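Local coordinates for solute-binding protein (Thermoactinomyces vulgaris, PDB 2ZYN) that binds cyclodextrin-type glucose oligomers outside the cell membrane and probably hands them to a sugar transporter, at residues V56-Q61 and T79-R84; A127-A132 and G280-Y285. All blocks are in the same frame, centred on the assembly; numbering follows the deposited sequence.

In the fold
Both interactions lie close to the centre of the folded chain (about 9 and 6 Å from it), with centres about 11 Å apart, and both touch the glucose of chain D. Along the chain both segments of interaction 1 come before either segment of interaction 2. They also share a mixed sheet, in which strand 278-286 runs antiparallel to both 77-81 and 120-129. Interaction 1 sets the loop before helix 61-68 against the end of strand 77-81, while interaction 2 pairs 120-129 with 278-286. The two are tied directly where Tyr285 OH meets Trp80 O and Thr79 OG1 meets Gly283 O. Loop, strand ends and paired strands thus line one continuous sugar site, consistent with a periplasmic-binding-protein-type fold.

Interaction 1: V56-Q61 and T79-R84; sequences VALLKQ and TWPHDR. With GLC (alpha-D-glucopyranose), chain B; GLC (alpha-D-glucopyranose), chain C; GLC (alpha-D-glucopyranose), chain D.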
loop_
_atom_site.group_PDB
_atom_site.type_symbol
_atom_site.label_atom_id
_atom_site.label_comp_id
_atom_site.label_asym_id
_atom_site.label_seq_id
_atom_site.Cartn_x
_atom_site.Cartn_y
_atom_site.Cartn_z
ATOM N N VAL A 56 6.495 11.687 8.987
ATOM C CA VAL A 56 5.345 11.159 9.714
ATOM C C VAL A 56 4.964 9.836 9.056
ATOM O O VAL A 56 4.753 9.783 7.841
ATOM C CB VAL A 56 4.117 12.111 9.657
ATOM C CG1 VAL A 56 2.963 11.556 10.489
ATOM C CG2 VAL A 56 4.480 13.520 10.126
ATOM N N ALA A 57 4.883 8.773 9.857
ATOM C CA ALA A 57 4.536 7.440 9.351
ATOM C C ALA A 57 3.352 7.460 8.388
ATOM O O ALA A 57 2.323 8.076 8.665
ATOM C CB ALA A 57 4.271 6.485 10.504
ATOM N N LEU A 58 3.510 6.770 7.261
ATOM C CA LEU A 58 2.487 6.705 6.212
ATOM C C LEU A 58 1.073 6.469 6.756
ATOM O O LEU A 58 0.119 7.130 6.342
ATOM C CB LEU A 58 2.851 5.606 5.206
ATOM C CG LEU A 58 2.019 5.465 3.931
ATOM C CD1 LEU A 58 2.340 6.578 2.927
ATOM C CD2 LEU A 58 2.243 4.098 3.315
ATOM N N LEU A 59 0.940 5.454 7.610
ATOM C CA LEU A 59 -0.341 5.065 8.193
ATOM C C LEU A 59 -0.810 5.895 9.407
ATOM O O LEU A 59 -1.897 5.640 9.948
ATOM C CB LEU A 59 -0.356 3.540 8.450
ATOM C CG LEU A 59 -0.132 2.616 7.224
ATOM C CD1 LEU A 59 -0.035 1.147 7.637
ATOM C CD2 LEU A 59 -1.244 2.793 6.193
ATOM N N LYS A 60 0.010 6.872 9.828
ATOM C CA LYS A 60 -0.356 7.758 10.927
ATOM C C LYS A 60 -0.757 9.148 10.431
ATOM O O LYS A 60 -1.362 9.923 11.180
ATOM C CB LYS A 60 0.775 7.854 11.954
ATOM C CG LYS A 60 1.022 6.566 12.742
ATOM C CD LYS A 60 2.068 6.757 13.842
ATOM C CE LYS A 60 1.491 7.473 15.063
ATOM N NZ LYS A 60 2.509 7.676 16.135
ATOM N N GLN A 61 -0.435 9.451 9.170
ATOM C CA GLN A 61 -0.646 10.792 8.616
ATOM C C GLN A 61 -2.100 11.258 8.600
ATOM O O GLN A 61 -2.376 12.411 8.936
ATOM C CB GLN A 61 -0.042 10.920 7.209
ATOM C CG GLN A 61 1.479 11.049 7.210
ATOM C CD GLN A 61 2.058 11.575 5.906
ATOM O OE1 GLN A 61 3.201 11.277 5.559
ATOM N NE2 GLN A 61 1.280 12.369 5.188
ATOM N N THR A 79 0.563 12.531 2.493
ATOM C CA THR A 79 0.541 11.330 1.655
ATOM C C THR A 79 0.066 10.082 2.402
ATOM O O THR A 79 0.425 9.863 3.557
ATOM C CB THR A 79 1.929 11.073 0.992
ATOM O OG1 THR A 79 1.835 9.974 0.078
ATOM C CG2 THR A 79 3.017 10.802 2.049
ATOM N N TRP A 80 -0.755 9.289 1.721
ATOM C CA TRP A 80 -1.159 7.954 2.177
ATOM C C TRP A 80 -1.775 7.162 1.026
ATOM O O TRP A 80 -2.214 7.761 0.036
ATOM C CB TRP A 80 -2.105 8.007 3.391
ATOM C CG TRP A 80 -3.333 8.851 3.236
ATOM C CD1 TRP A 80 -4.466 8.541 2.539
ATOM C CD2 TRP A 80 -3.563 10.133 3.829
ATOM N NE1 TRP A 80 -5.384 9.558 2.653
ATOM C CE2 TRP A 80 -4.855 10.547 3.439
ATOM C CE3 TRP A 80 -2.800 10.974 4.650
ATOM C CZ2 TRP A 80 -5.404 11.773 3.837
ATOM C CZ3 TRP A 80 -3.344 12.195 5.047
ATOM C CH2 TRP A 80 -4.639 12.578 4.642
ATOM N N PRO A 81 -1.795 5.816 1.137
ATOM C CA PRO A 81 -2.421 5.013 0.080
ATOM C C PRO A 81 -3.895 5.378 -0.139
ATOM O O PRO A 81 -4.590 5.749 0.802
ATOM C CB PRO A 81 -2.288 3.577 0.594
ATOM C CG PRO A 81 -1.164 3.617 1.570
ATOM C CD PRO A 81 -1.242 4.967 2.211
ATOM N N HIS A 82 -4.345 5.255 -1.383
ATOM C CA HIS A 82 -5.626 5.801 -1.827
ATOM C C HIS A 82 -6.876 5.173 -1.205
ATOM O O HIS A 82 -7.966 5.721 -1.361
ATOM C CB HIS A 82 -5.729 5.655 -3.341
ATOM C CG HIS A 82 -5.923 4.240 -3.779
ATOM N ND1 HIS A 82 -7.164 3.714 -4.070
ATOM C CD2 HIS A 82 -5.041 3.226 -3.929
ATOM C CE1 HIS A 82 -7.033 2.443 -4.402
ATOM N NE2 HIS A 82 -5.753 2.123 -4.326
ATOM N N ASP A 83 -6.742 4.025 -0.538
ATOM C CA ASP A 83 -7.919 3.321 -0.008
ATOM C C ASP A 83 -8.755 4.189 0.929
ATOM O O ASP A 83 -9.978 4.072 0.966
ATOM C CB ASP A 83 -7.545 2.004 0.687
ATOM C CG ASP A 83 -6.493 2.182 1.759
ATOM O OD1 ASP A 83 -5.337 2.490 1.406
ATOM O OD2 ASP A 83 -6.801 1.975 2.954
ATOM N N ARG A 84 -8.092 5.068 1.670
ATOM C CA ARG A 84 -8.787 5.913 2.635
ATOM C C ARG A 84 -9.088 7.321 2.109
ATOM O O ARG A 84 -9.320 8.237 2.889
ATOM C CB ARG A 84 -8.006 5.974 3.947
ATOM C CG ARG A 84 -7.970 4.661 4.714
ATOM C CD ARG A 84 -7.167 4.792 5.995
ATOM N NE ARG A 84 -7.788 5.723 6.938
ATOM C CZ ARG A 84 -7.209 6.185 8.041
ATOM N NH1 ARG A 84 -5.972 5.819 8.364
ATOM N NH2 ARG A 84 -7.869 7.029 8.825
HETATM C C1 GLC B . -2.998 -0.960 3.531
HETATM C C2 GLC B . -3.897 0.261 3.412
HETATM C C3 GLC B . -3.959 1.016 4.743
HETATM C C4 GLC B . -4.351 0.078 5.936
HETATM C C5 GLC B . -3.481 -1.196 5.943
HETATM C C6 GLC B . -3.965 -2.255 6.908
HETATM O O2 GLC B . -3.483 1.123 2.366
HETATM O O3 GLC B . -4.775 2.151 4.724
HETATM O O4 GLC B . -4.099 0.784 7.121
HETATM O O5 GLC B . -3.426 -1.798 4.620
HETATM O O6 GLC B . -2.938 -3.195 7.139
HETATM C C1 GLC C . -5.305 1.183 7.820
HETATM C C2 GLC C . -5.053 2.542 8.423
HETATM C C3 GLC C . -3.948 2.475 9.473
HETATM C C4 GLC C . -4.181 1.370 10.566
HETATM C C5 GLC C . -4.566 0.025 9.882
HETATM C C6 GLC C . -5.107 -1.068 10.816
HETATM O O2 GLC C . -4.748 3.531 7.436
HETATM O O3 GLC C . -3.663 3.697 10.087
HETATM O O4 GLC C . -2.902 1.220 11.184
HETATM O O5 GLC C . -5.568 0.201 8.845
HETATM O O6 GLC C . -6.246 -0.523 11.523
HETATM C C1 GLC D . 2.256 -1.190 2.309
HETATM C C2 GLC D . 1.320 -0.348 1.414
HETATM C C3 GLC D . -0.023 0.066 2.141
HETATM C C4 GLC D . -0.617 -1.043 3.038
HETATM C C5 GLC D . 0.457 -1.644 3.974
HETATM C C6 GLC D . -0.095 -2.780 4.847
HETATM O O2 GLC D . 1.982 0.837 0.935
HETATM O O3 GLC D . -1.026 0.366 1.183
HETATM O O4 GLC D . -1.677 -0.511 3.830
HETATM O O5 GLC D . 1.580 -2.139 3.219
HETATM O O6 GLC D . 0.761 -2.954 5.947
HETATM O O HOH W 1 -3.857 7.547 9.889
#
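Leu58 reaches the CD corner of the Pro81 ring, with Leu58 CG 3.7 Å from Pro81 CD, the closest apolar contact between 56-61 and 79-84. With CG of Leu58 anti to its own N (chi1 -173°), the branch swings to the strand, where CD1 also lies near Trp80 CA. A branched aliphatic chain and a rigid pyrrolidine suit this spot: both are buried beside sugar, and Pro81 CG comes 3.3 Å from O3 of the chain D glucose. Leu59 CD2 lies 3.6 Å from C3 of the chain B glucose.

Further along, the CB of Gln61 sits at the edge of the Trp80 indole, 3.8 Å from CE3, and its amide end lies beside the Thr79 backbone. Replacing Gln61 by an alanine would probably open a gap beside Thr79 and leave its backbone without this polar neighbour. Thr79 OG1 turns elsewhere, to Gly283 O.

Polar contacts to the sugars come from both segments. The carboxylate of Asp83 takes two hydroxyls of the chain B glucose, one on each oxygen: O2 gives a very short bond to OD1, and O3 bonds to OD2 at 2.7 Å. Arg84 NH1 donates to O2 of the chain C glucose (2.8 Å), while Leu59 O accepts from O3 of that same ring (2.6 Å). A water joins the two segments here, donating to Leu59 O and accepting from Arg84 NH1. Glu63 and Glu87 form salt bridges with the guanidinium and probably help to position it.

Aliphatic side chains against the sugars, with an acid, an arginine and a backbone carbonyl taking the hydroxyls, make a carbohydrate site, here in the family's periplasmic-binding-protein-type fold.

Interaction 2: A127-A132 and G280-Y285; sequences AIESVA and GVKGWY. With GLC (alpha-D-glucopyranose), chain D.
Glu129 holds CG between its backbone N and carbonyl carbon (chi1 70°) and then runs extended, carrying its carboxylate over Gly280 to Lys282. The lysine chain answers with bends at chi3 and chi4, and the two side chains cross at about a right angle. Glu129 OE2 and Lys282 NZ form a salt bridge of 3.0 Å whose hydrogen bond is weak. The other carboxylate oxygen, OE1, accepts from O2 of the chain D glucose (2.6 Å), so each oxygen has its own partner. Lys282 NZ also bonds to O3 of a further glucose and has a second acidic partner in Glu318; the ammonium group of Lys282 would probably help to keep the buried Glu129 ionised.

Gly280 suits its place because a side chain there would crowd Glu129 OE1. Small Ala127, on the same face as Glu129, leaves room for the methylenes of Lys282. On the reverse face Ile128 CD1 and Val281 CG2 make a looser apolar contact (4.2 Å); both residues are beta-branched, a shape well suited to extended strands.

The backbones pair antiparallel, their short axes at 165°. Ala127 with Lys282 and Glu129 with Gly280 are hydrogen-bonded pairs, each closed by two N-H...O bonds; Gly280 N to Glu129 O is 2.8 Å and nearly straight at 172°. Ile128 with Val281 is the non-hydrogen-bonded pair between them.

Strand 278-286 continues through Tyr285, which bonds by backbone to Val78 of strand 77-81. Trp284 packs on strand 20-25, Val131 touches helix 174-183, and Ser130 and Ala132 rest on helix 335-344.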
loop_
_atom_site.group_PDB
_atom_site.type_symbol
_atom_site.label_atom_id
_atom_site.label_comp_id
_atom_site.label_asym_id
_atom_site.label_seq_id
_atom_site.Cartn_x
_atom_site.Cartn_y
_atom_site.Cartn_z
ATOM N N ALA A 127 3.530 6.812 -6.591
ATOM C CA ALA A 127 3.822 5.382 -6.649
ATOM C C ALA A 127 2.574 4.540 -6.888
ATOM O O ALA A 127 1.502 4.832 -6.357
ATOM C CB ALA A 127 4.502 4.933 -5.360
ATOM N N ILE A 128 2.736 3.496 -7.692
ATOM C CA ILE A 128 1.719 2.471 -7.880
ATOM C C ILE A 128 2.357 1.139 -7.492
ATOM O O ILE A 128 3.524 0.875 -7.825
ATOM C CB ILE A 128 1.164 2.468 -9.331
ATOM C CG1 ILE A 128 -0.037 1.522 -9.449
ATOM C CG2 ILE A 128 2.278 2.163 -10.347
ATOM C CD1 ILE A 128 -0.999 1.868 -10.597
ATOM N N GLU A 129 1.614 0.315 -6.759
ATOM C CA GLU A 129 2.230 -0.837 -6.094
ATOM C C GLU A 129 1.322 -2.044 -5.891
ATOM O O GLU A 129 0.114 -1.913 -5.699
ATOM C CB GLU A 129 2.816 -0.401 -4.745
ATOM C CG GLU A 129 1.768 -0.053 -3.689
ATOM C CD GLU A 129 2.318 0.756 -2.528
ATOM O OE1 GLU A 129 1.541 1.029 -1.590
ATOM O OE2 GLU A 129 3.515 1.122 -2.542
ATOM N N SER A 130 1.937 -3.222 -5.932
ATOM C CA SER A 130 1.316 -4.462 -5.494
ATOM C C SER A 130 2.400 -5.300 -4.837
ATOM O O SER A 130 3.568 -5.185 -5.195
ATOM C CB SER A 130 0.734 -5.224 -6.681
ATOM O OG SER A 130 0.361 -6.533 -6.300
ATOM N N VAL A 131 2.017 -6.126 -3.869
ATOM C CA VAL A 131 2.941 -7.120 -3.330
ATOM C C VAL A 131 3.206 -8.183 -4.395
ATOM O O VAL A 131 2.377 -8.409 -5.278
ATOM C CB VAL A 131 2.412 -7.789 -2.036
ATOM C CG1 VAL A 131 2.284 -6.755 -0.910
ATOM C CG2 VAL A 131 1.083 -8.523 -2.289
ATOM N N ALA A 132 4.380 -8.801 -4.327
ATOM C CA ALA A 132 4.699 -9.950 -5.158
ATOM C C ALA A 132 5.554 -10.896 -4.336
ATOM O O ALA A 132 5.739 -10.678 -3.133
ATOM C CB ALA A 132 5.422 -9.517 -6.433
ATOM N N GLY A 280 -2.189 -0.551 -4.909
ATOM C CA GLY A 280 -2.178 0.677 -4.120
ATOM C C GLY A 280 -1.582 1.838 -4.891
ATOM O O GLY A 280 -0.594 1.676 -5.606
ATOM N N VAL A 281 -2.201 3.006 -4.760
ATOM C CA VAL A 281 -1.655 4.240 -5.308
ATOM C C VAL A 281 -1.357 5.208 -4.171
ATOM O O VAL A 281 -2.229 5.507 -3.350
ATOM C CB VAL A 281 -2.586 4.891 -6.366
ATOM C CG1 VAL A 281 -1.922 6.124 -6.968
ATOM C CG2 VAL A 281 -2.906 3.884 -7.474
ATOM N N LYS A 282 -0.111 5.671 -4.119
ATOM C CA LYS A 282 0.297 6.688 -3.156
ATOM C C LYS A 282 0.464 8.021 -3.869
ATOM O O LYS A 282 1.226 8.133 -4.830
ATOM C CB LYS A 282 1.579 6.274 -2.424
ATOM C CG LYS A 282 1.358 5.105 -1.465
ATOM C CD LYS A 282 2.569 4.785 -0.595
ATOM C CE LYS A 282 3.611 4.003 -1.361
ATOM N NZ LYS A 282 4.372 3.074 -0.479
ATOM N N GLY A 283 -0.286 9.018 -3.420
ATOM C CA GLY A 283 -0.205 10.346 -4.006
ATOM C C GLY A 283 0.116 11.417 -2.987
ATOM O O GLY A 283 0.129 11.155 -1.777
ATOM N N TRP A 284 0.410 12.613 -3.485
ATOM C CA TRP A 284 0.431 13.799 -2.645
ATOM C C TRP A 284 -0.986 14.341 -2.609
ATOM O O TRP A 284 -1.652 14.426 -3.641
ATOM C CB TRP A 284 1.375 14.869 -3.196
ATOM C CG TRP A 284 2.842 14.567 -3.045
ATOM C CD1 TRP A 284 3.748 14.414 -4.051
ATOM C CD2 TRP A 284 3.566 14.389 -1.822
ATOM N NE1 TRP A 284 4.997 14.157 -3.534
ATOM C CE2 TRP A 284 4.912 14.136 -2.167
ATOM C CE3 TRP A 284 3.207 14.419 -0.464
ATOM C CZ2 TRP A 284 5.900 13.909 -1.207
ATOM C CZ3 TRP A 284 4.195 14.197 0.489
ATOM C CH2 TRP A 284 5.526 13.945 0.109
ATOM N N TYR A 285 -1.455 14.692 -1.418
ATOM C CA TYR A 285 -2.765 15.315 -1.282
ATOM C C TYR A 285 -2.596 16.707 -0.710
ATOM O O TYR A 285 -1.564 17.018 -0.110
ATOM C CB TYR A 285 -3.691 14.478 -0.396
ATOM C CG TYR A 285 -3.745 13.009 -0.764
ATOM C CD1 TYR A 285 -4.057 12.603 -2.063
ATOM C CD2 TYR A 285 -3.480 12.027 0.189
ATOM C CE1 TYR A 285 -4.102 11.254 -2.407
ATOM C CE2 TYR A 285 -3.524 10.675 -0.144
ATOM C CZ TYR A 285 -3.834 10.296 -1.440
ATOM O OH TYR A 285 -3.873 8.960 -1.770
HETATM C C1 GLC D . 2.256 -1.190 2.309
HETATM C C2 GLC D . 1.320 -0.348 1.414
HETATM C C3 GLC D . -0.023 0.066 2.141
HETATM C C4 GLC D . -0.617 -1.043 3.038
HETATM C C5 GLC D . 0.457 -1.644 3.974
HETATM C C6 GLC D . -0.095 -2.780 4.847
HETATM O O2 GLC D . 1.982 0.837 0.935
HETATM O O3 GLC D . -1.026 0.366 1.183
HETATM O O4 GLC D . -1.677 -0.511 3.830
HETATM O O5 GLC D . 1.580 -2.139 3.219
HETATM O O6 GLC D . 0.761 -2.954 5.947
#